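Local coordinates for periplasmic binding protein (Mycobacterium smegmatis, PDB 4MDY), which probably binds an iron-bearing ligand outside the cytoplasmic membrane and hands it to an ABC transporter, at residues Gly13-Arg18 with Ala144-Ala149; Leu38-Asp43 with Lys135-Ile140. All blocks are in the same frame, centred on the assembly; numbering follows the deposited sequence.

Interaction 1. Residues Gly13-Arg18 with Ala144-Ala149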
loop_
_atom_site.group_PDB
_atom_site.type_symbol
_atom_site.label_atom_id
_atom_site.label_comp_id
_atom_site.label_asym_id
_atom_site.label_seq_id
_atom_site.Cartn_x
_atom_site.Cartn_y
_atom_site.Cartn_z
ATOM N N GLY A 13 25.483 18.738 8.286
ATOM C CA GLY A 13 25.334 17.307 8.052
ATOM C C GLY A 13 23.908 16.825 8.267
ATOM O O GLY A 13 23.530 15.788 7.741
ATOM N N SER A 14 23.113 17.578 9.029
ATOM C CA SER A 14 21.759 17.160 9.384
ATOM C C SER A 14 20.800 17.344 8.217
ATOM O O SER A 14 21.107 18.041 7.247
ATOM C CB SER A 14 21.245 17.935 10.599
ATOM O OG SER A 14 20.818 19.235 10.236
ATOM N N VAL A 15 19.650 16.691 8.326
ATOM C CA VAL A 15 18.566 16.801 7.352
ATOM C C VAL A 15 17.308 17.270 8.067
ATOM O O VAL A 15 17.015 16.842 9.189
ATOM C CB VAL A 15 18.292 15.455 6.639
ATOM C CG1 VAL A 15 16.964 15.479 5.889
ATOM C CG2 VAL A 15 19.422 15.150 5.673
ATOM N N THR A 16 16.561 18.149 7.413
ATOM C CA THR A 16 15.299 18.624 7.954
ATOM C C THR A 16 14.176 18.262 6.990
ATOM O O THR A 16 14.253 18.562 5.810
ATOM C CB THR A 16 15.357 20.137 8.217
ATOM O OG1 THR A 16 16.313 20.385 9.255
ATOM C CG2 THR A 16 13.998 20.677 8.635
ATOM N N VAL A 17 13.144 17.591 7.493
ATOM C CA VAL A 17 11.974 17.268 6.668
ATOM C C VAL A 17 10.756 18.030 7.156
ATOM O O VAL A 17 10.624 18.306 8.340
ATOM C CB VAL A 17 11.664 15.754 6.600
ATOM C CG1 VAL A 17 12.823 15.011 5.959
ATOM C CG2 VAL A 17 11.347 15.179 7.972
ATOM N N ARG A 18 9.874 18.359 6.221
ATOM C CA ARG A 18 8.687 19.150 6.501
ATOM C C ARG A 18 7.450 18.277 6.369
ATOM O O ARG A 18 7.282 17.564 5.379
ATOM C CB ARG A 18 8.619 20.338 5.542
ATOM C CG ARG A 18 9.937 21.091 5.458
ATOM C CD ARG A 18 9.826 22.326 4.585
ATOM N NE ARG A 18 9.060 23.389 5.243
ATOM C CZ ARG A 18 9.571 24.334 6.040
ATOM N NH1 ARG A 18 10.876 24.380 6.312
ATOM N NH2 ARG A 18 8.761 25.252 6.568
ATOM N N ALA A 144 14.644 11.469 5.216
ATOM C CA ALA A 144 14.930 11.292 6.638
ATOM C C ALA A 144 16.044 10.282 6.932
ATOM O O ALA A 144 16.697 10.371 7.983
ATOM C CB ALA A 144 13.663 10.873 7.359
ATOM N N VAL A 145 16.248 9.317 6.033
ATOM C CA VAL A 145 17.284 8.297 6.239
ATOM C C VAL A 145 18.507 8.504 5.346
ATOM O O VAL A 145 19.366 7.621 5.246
ATOM C CB VAL A 145 16.718 6.856 6.107
ATOM C CG1 VAL A 145 15.519 6.686 7.025
ATOM C CG2 VAL A 145 16.357 6.488 4.668
ATOM N N PHE A 146 18.579 9.682 4.718
ATOM C CA PHE A 146 19.755 10.133 3.979
ATOM C C PHE A 146 20.013 9.301 2.714
ATOM O O PHE A 146 21.159 9.078 2.334
ATOM C CB PHE A 146 20.997 10.146 4.888
ATOM C CG PHE A 146 20.955 11.183 5.979
ATOM C CD1 PHE A 146 20.127 11.033 7.086
ATOM C CD2 PHE A 146 21.784 12.299 5.918
ATOM C CE1 PHE A 146 20.100 11.984 8.094
ATOM C CE2 PHE A 146 21.763 13.252 6.927
ATOM C CZ PHE A 146 20.921 13.096 8.017
ATOM N N LYS A 147 18.937 8.844 2.079
ATOM C CA LYS A 147 19.017 8.000 0.883
ATOM C C LYS A 147 17.980 8.453 -0.146
ATOM O O LYS A 147 17.333 7.652 -0.823
ATOM C CB LYS A 147 18.842 6.527 1.261
ATOM C CG LYS A 147 19.879 6.061 2.275
ATOM C CD LYS A 147 19.977 4.557 2.393
ATOM C CE LYS A 147 20.784 4.146 3.615
ATOM N NZ LYS A 147 20.979 2.661 3.683
ATOM N N ASN A 148 17.833 9.765 -0.258
ATOM C CA ASN A 148 16.856 10.337 -1.175
ATOM C C ASN A 148 17.156 10.051 -2.646
ATOM O O ASN A 148 16.229 9.886 -3.437
ATOM C CB ASN A 148 16.689 11.839 -0.928
ATOM C CG ASN A 148 18.016 12.555 -0.793
ATOM O OD1 ASN A 148 18.696 12.437 0.234
ATOM N ND2 ASN A 148 18.397 13.301 -1.830
ATOM N N ALA A 149 18.435 9.971 -3.014
ATOM C CA ALA A 149 18.808 9.657 -4.405
ATOM C C ALA A 149 18.312 8.265 -4.827
ATOM O O ALA A 149 17.719 8.092 -5.887
ATOM C CB ALA A 149 20.315 9.770 -4.594
#

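Interaction 2. Residues Leu38-Asp43 with Lys135-Ile140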
loop_
_atom_site.group_PDB
_atom_site.type_symbol
_atom_site.label_atom_id
_atom_site.label_comp_id
_atom_site.label_asym_id
_atom_site.label_seq_id
_atom_site.Cartn_x
_atom_site.Cartn_y
_atom_site.Cartn_z
ATOM N N LEU A 38 1.587 1.458 9.019
ATOM C CA LEU A 38 1.154 0.204 8.425
ATOM C C LEU A 38 1.981 -0.295 7.245
ATOM O O LEU A 38 1.933 -1.487 6.943
ATOM C CB LEU A 38 -0.321 0.322 8.011
ATOM C CG LEU A 38 -1.281 0.619 9.171
ATOM C CD1 LEU A 38 -2.706 0.805 8.677
ATOM C CD2 LEU A 38 -1.222 -0.493 10.220
ATOM N N THR A 39 2.733 0.584 6.578
ATOM C CA THR A 39 3.435 0.195 5.340
ATOM C C THR A 39 4.880 0.707 5.202
ATOM O O THR A 39 5.572 0.337 4.250
ATOM C CB THR A 39 2.649 0.681 4.098
ATOM O OG1 THR A 39 2.466 2.097 4.181
ATOM C CG2 THR A 39 1.288 -0.001 3.989
ATOM N N GLU A 40 5.344 1.529 6.142
ATOM C CA GLU A 40 6.629 2.227 6.016
ATOM C C GLU A 40 7.842 1.302 5.970
ATOM O O GLU A 40 8.904 1.695 5.463
ATOM C CB GLU A 40 6.813 3.245 7.149
ATOM C CG GLU A 40 5.830 4.404 7.112
ATOM C CD GLU A 40 4.640 4.205 8.022
ATOM O OE1 GLU A 40 4.030 3.124 7.946
ATOM O OE2 GLU A 40 4.314 5.129 8.805
ATOM N N GLN A 41 7.701 0.087 6.504
ATOM C CA GLN A 41 8.808 -0.854 6.496
ATOM C C GLN A 41 9.296 -1.139 5.081
ATOM O O GLN A 41 10.474 -1.379 4.892
ATOM C CB GLN A 41 8.476 -2.160 7.242
ATOM C CG GLN A 41 7.481 -3.099 6.573
ATOM C CD GLN A 41 6.046 -2.849 6.987
ATOM O OE1 GLN A 41 5.656 -1.717 7.301
ATOM N NE2 GLN A 41 5.245 -3.903 6.982
ATOM N N ASP A 42 8.400 -1.103 4.096
ATOM C CA ASP A 42 8.798 -1.358 2.711
ATOM C C ASP A 42 9.646 -0.214 2.158
ATOM O O ASP A 42 10.571 -0.445 1.391
ATOM C CB ASP A 42 7.581 -1.583 1.815
ATOM C CG ASP A 42 6.966 -2.973 1.974
ATOM O OD1 ASP A 42 7.312 -3.714 2.926
ATOM O OD2 ASP A 42 6.114 -3.315 1.128
ATOM N N ASP A 43 9.344 1.018 2.548
ATOM C CA ASP A 43 10.170 2.154 2.109
ATOM C C ASP A 43 11.563 2.034 2.722
ATOM O O ASP A 43 12.568 2.162 2.030
ATOM C CB ASP A 43 9.540 3.492 2.511
ATOM C CG ASP A 43 8.152 3.685 1.924
ATOM O OD1 ASP A 43 8.034 3.993 0.713
ATOM O OD2 ASP A 43 7.175 3.538 2.689
ATOM N N LYS A 135 4.062 7.916 -3.074
ATOM C CA LYS A 135 5.265 8.649 -3.433
ATOM C C LYS A 135 5.641 9.707 -2.378
ATOM O O LYS A 135 6.823 9.936 -2.123
ATOM C CB LYS A 135 5.116 9.280 -4.818
ATOM C CG LYS A 135 5.035 8.249 -5.938
ATOM C CD LYS A 135 4.867 8.924 -7.292
ATOM C CE LYS A 135 4.740 7.894 -8.400
ATOM N NZ LYS A 135 4.544 8.522 -9.735
ATOM N N ASP A 136 4.641 10.344 -1.771
ATOM C CA ASP A 136 4.902 11.350 -0.741
ATOM C C ASP A 136 5.542 10.675 0.468
ATOM O O ASP A 136 6.518 11.162 1.035
ATOM C CB ASP A 136 3.613 12.033 -0.296
ATOM C CG ASP A 136 2.990 12.883 -1.373
ATOM O OD1 ASP A 136 3.641 13.142 -2.413
ATOM O OD2 ASP A 136 1.828 13.295 -1.166
ATOM N N GLN A 137 4.984 9.539 0.852
ATOM C CA GLN A 137 5.542 8.765 1.952
ATOM C C GLN A 137 6.970 8.287 1.663
ATOM O O GLN A 137 7.849 8.389 2.520
ATOM C CB GLN A 137 4.627 7.584 2.265
ATOM C CG GLN A 137 5.231 6.579 3.216
ATOM C CD GLN A 137 4.207 5.566 3.679
ATOM O OE1 GLN A 137 3.127 5.932 4.142
ATOM N NE2 GLN A 137 4.535 4.286 3.547
ATOM N N ALA A 138 7.202 7.750 0.468
ATOM C CA ALA A 138 8.528 7.266 0.102
ATOM C C ALA A 138 9.527 8.412 0.108
ATOM O O ALA A 138 10.618 8.290 0.652
ATOM C CB ALA A 138 8.496 6.610 -1.270
ATOM N N THR A 139 9.144 9.538 -0.486
ATOM C CA THR A 139 10.048 10.675 -0.580
ATOM C C THR A 139 10.508 11.212 0.783
ATOM O O THR A 139 11.700 11.414 0.989
ATOM C CB THR A 139 9.439 11.809 -1.425
ATOM O OG1 THR A 139 9.165 11.303 -2.739
ATOM C CG2 THR A 139 10.411 12.973 -1.544
ATOM N N ILE A 140 9.582 11.443 1.708
ATOM C CA ILE A 140 9.976 11.983 3.007
ATOM C C ILE A 140 10.830 10.975 3.790
ATOM O O ILE A 140 11.769 11.370 4.455
ATOM C CB ILE A 140 8.779 12.480 3.841
ATOM C CG1 ILE A 140 9.261 13.387 4.974
ATOM C CG2 ILE A 140 7.960 11.320 4.392
ATOM C CD1 ILE A 140 8.139 14.080 5.716
#

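Interaction 1. Residues Gly13-Arg18 with Ala144-Ala149
Val15 lays its CG2 methyl over one face of the Phe146 ring, 3.6 Å from the ring centroid and 27° off the normal, a CH-pi contact displaced toward the CE2-CZ rim. The closest apolar pair is Val15 CG2 with Phe146 CE2, 3.3 Å apart. With CG1 trans to the backbone N (chi1 166°), CG2 is the branch turned to the ring. Phe146 CG stands trans to its own carbonyl carbon (chi1 -68°), and from there the ring reaches the strand although its CB does not point at it. At the ring edge, in plane, Gly13 O comes to 3.2 Å from Phe146 CE2, facing the slightly positive aromatic rim. Further along strand 15-19, Val17 CG1 packs less closely, 4.4 Å from Ala144 CB; a small alanine lets the strand lie near the last turn of helix 134-144, where Ile140 and Gln143 also touch Val17.

Phe146 is the C-prime residue of a Schellman motif closing that helix, and its positive phi swings the chain toward helix 148-168. Ile26 of the paired strand 22-26 also touches the ring. No hydrogen bond joins the segments: the strand's backbone is engaged with strand 22-26, so the hairpin is held to the helix end by apolar and CH-pi contact, with shape and ring polarity in place of directional polar bonds.

Interaction 2. Residues Leu38-Asp43 with Lys135-Ile140
Gln137 reaches across from helix 134-144 and uses its NE2 to grip two acceptors at the start of helix 40-46. One N-H goes to Asp43 OD2, 2.9 Å from Gln137 NE2 and almost straight; the other goes to Thr39 OG1, 3.1 Å from the same NE2 and equally straight. Both acceptors lie nearly in the amide plane, so the two bonds together fix the rotation of the amide. With CG trans to the backbone N (chi1 170°) and the chain extended beyond it, the amide is carried to the start of helix 40-46.

The Asp43 carboxylate stands steeply to this amide, its plane turned by 76°, and OD2 receives the donor nearly along its C-O axis. Its other oxygen, OD1, rests 3.3 Å from Ala138 CB, where a methyl is small enough to let the carboxylate settle against the helix. Glu40 also crosses Gln137 at about a right angle, but its carboxylate is stacked on the amide, planes 29° apart, with Glu40 CG 3.8 Å from Gln137 NE2. The bend at chi2 brings Glu40 OE1 back to accept from Thr39 N, while OE2 takes the backbone N of Asn104. Asn104 ND2 also bonds Thr39 OG1, and Gln137 OE1 has a weak bond with Thr103 OG1.

A glutamine suits this buried place because one uncharged group can supply two N-H donors to a hydroxyl and a carboxylate. Its amide joins helix 134-144 to helix 40-46 and the residue before it in the N-terminal lobe, consistent with the two-lobed periplasmic binding proteins of this family, whose lobes are joined by a long helix, here 148-168.

In the fold
Both contacts use helix 134-144 or its C-terminal end, in the same lobe, and their centres lie about 14 Å apart. Interaction 2 sits about 9 Å from the centre of the chain and is wholly buried; interaction 1 lies about 23 Å from that centre and is partly buried. They touch through Ile140, whose CG1 is 3.7 Å from Val17 CB and whose CD1 is 3.6 Å from Arg18 O. The helix thus meets helix 40-46 by polar side chains and the 15-19/22-26 hairpin by apolar ones. The chain between the two halves of interaction 1 contains both halves of interaction 2. Helix 148-168 comes next after helix 134-144, and its Met151 and Ile155 pack on Ala138 of interaction 2.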